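Local coordinates for peruvianin-I (PDB 6ORM), which is a germin-like protein of the cupin family, found in latex, with proteolytic activity and classed as a cysteine peptidase, at residues A30-T33 and S34-I38. Residues are numbered along the deposited sequence; the frame is centred on the assembly and turned at random.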
loop_
_atom_site.group_PDB
_atom_site.type_symbol
_atom_site.label_atom_id
_atom_site.label_comp_id
_atom_site.label_asym_id
_atom_site.label_seq_id
_atom_site.Cartn_x
_atom_site.Cartn_y
_atom_site.Cartn_z
ATOM N N ALA A 30 -22.132 0.318 -14.651
ATOM C CA ALA A 30 -22.813 0.579 -15.911
ATOM C C ALA A 30 -23.964 1.561 -15.745
ATOM O O ALA A 30 -24.398 2.161 -16.735
ATOM C CB ALA A 30 -23.324 -0.731 -16.516
ATOM N N LEU A 31 -24.460 1.737 -14.522
ATOM C CA LEU A 31 -25.554 2.657 -14.244
ATOM C C LEU A 31 -25.078 4.059 -13.893
ATOM O O LEU A 31 -25.912 4.963 -13.771
ATOM C CB LEU A 31 -26.425 2.113 -13.106
ATOM C CG LEU A 31 -27.079 0.760 -13.390
ATOM C CD1 LEU A 31 -27.979 0.340 -12.238
ATOM C CD2 LEU A 31 -27.856 0.805 -14.700
ATOM N N ALA A 32 -23.774 4.258 -13.713
ATOM C CA ALA A 32 -23.254 5.578 -13.388
ATOM C C ALA A 32 -23.503 6.560 -14.528
ATOM O O ALA A 32 -23.445 6.202 -15.707
ATOM C CB ALA A 32 -21.759 5.497 -13.084
ATOM N N THR A 33 -23.800 7.806 -14.165
ATOM C CA THR A 33 -23.988 8.890 -15.120
ATOM C C THR A 33 -23.109 10.067 -14.715
ATOM O O THR A 33 -22.462 10.054 -13.664
ATOM C CB THR A 33 -25.458 9.331 -15.205
ATOM O OG1 THR A 33 -25.834 9.981 -13.985
ATOM C CG2 THR A 33 -26.372 8.133 -15.444
ATOM N N SER A 34 -23.078 11.087 -15.580
ATOM C CA SER A 34 -22.293 12.287 -15.297
ATOM C C SER A 34 -22.650 12.899 -13.947
ATOM O O SER A 34 -21.770 13.389 -13.229
ATOM C CB SER A 34 -22.483 13.313 -16.414
ATOM O OG SER A 34 -22.012 12.808 -17.650
ATOM N N ASP A 35 -23.938 12.880 -13.584
ATOM C CA ASP A 35 -24.377 13.497 -12.336
ATOM C C ASP A 35 -23.742 12.857 -11.111
ATOM O O ASP A 35 -23.664 13.500 -10.059
ATOM C CB ASP A 35 -25.900 13.408 -12.202
ATOM C CG ASP A 35 -26.630 14.325 -13.160
ATOM O OD1 ASP A 35 -26.086 15.400 -13.483
ATOM O OD2 ASP A 35 -27.758 13.982 -13.576
ATOM N N ASP A 36 -23.278 11.611 -11.221
ATOM C CA ASP A 36 -22.702 10.915 -10.080
ATOM C C ASP A 36 -21.311 11.411 -9.716
ATOM O O ASP A 36 -20.817 11.074 -8.635
ATOM C CB ASP A 36 -22.647 9.414 -10.361
ATOM C CG ASP A 36 -24.021 8.783 -10.418
ATOM O OD1 ASP A 36 -24.816 8.998 -9.479
ATOM O OD2 ASP A 36 -24.309 8.073 -11.406
ATOM N N PHE A 37 -20.675 12.208 -10.568
ATOM C CA PHE A 37 -19.297 12.617 -10.347
ATOM C C PHE A 37 -19.174 14.083 -9.965
ATOM O O PHE A 37 -18.055 14.582 -9.805
ATOM C CB PHE A 37 -18.462 12.288 -11.587
ATOM C CG PHE A 37 -18.420 10.816 -11.891
ATOM C CD1 PHE A 37 -17.500 9.994 -11.263
ATOM C CD2 PHE A 37 -19.331 10.245 -12.768
ATOM C CE1 PHE A 37 -17.469 8.637 -11.520
ATOM C CE2 PHE A 37 -19.304 8.886 -13.031
ATOM C CZ PHE A 37 -18.370 8.082 -12.404
ATOM N N ILE A 38 -20.295 14.778 -9.810
ATOM C CA ILE A 38 -20.333 16.125 -9.260
ATOM C C ILE A 38 -20.919 16.046 -7.855
ATOM O O ILE A 38 -21.769 15.197 -7.563
ATOM C CB ILE A 38 -21.153 17.073 -10.162
ATOM C CG1 ILE A 38 -21.062 18.520 -9.671
ATOM C CG2 ILE A 38 -22.601 16.619 -10.245
ATOM C CD1 ILE A 38 -21.828 19.504 -10.532
#
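Asp36 OD2 takes the backbone N-H of Thr33 at 2.8 Å from Thr33 N, in a bond bent little from straight (168°). The donor approaches on the anti side of the carboxylate, slightly out of its plane, and Asp36 OD2 also lies 3.4 Å from Ala32 CA. With CG beside its own backbone N and anti to the carbonyl carbon (chi1 -68°), the carboxylate of Asp36 turns back to the start of its own 3-10 turn. The return bond is the i+3 to i backbone bond of that turn: Asp36 N donates to Thr33 O at 3.0 Å, from above the carbonyl plane. Thr33 O also lies at the edge of the Phe37 ring, near its plane, 3.3 Å from Phe37 CD2, while Ala32 CB approaches the ring obliquely, 4.2 Å from Phe37 CE2. With an alanine here in place of Asp36, the Thr33 N-H would probably lose its side-chain acceptor, and with it the cap. A long, weak ion pair links Asp36 OD1 to Arg27. On the second subunit, Lys119 forms a salt bridge with Asp35, Val118 N bonds to Ser34 OG, and Phe108 meets Phe37 edge to face, so the turn lies at a subunit interface. The example illustrates how an acid three residues on can cap a short 3-10 turn: with Thr33 at the N-cap position, its N-H bond to Asp36 is the side-chain-to-N-cap half of a capping box.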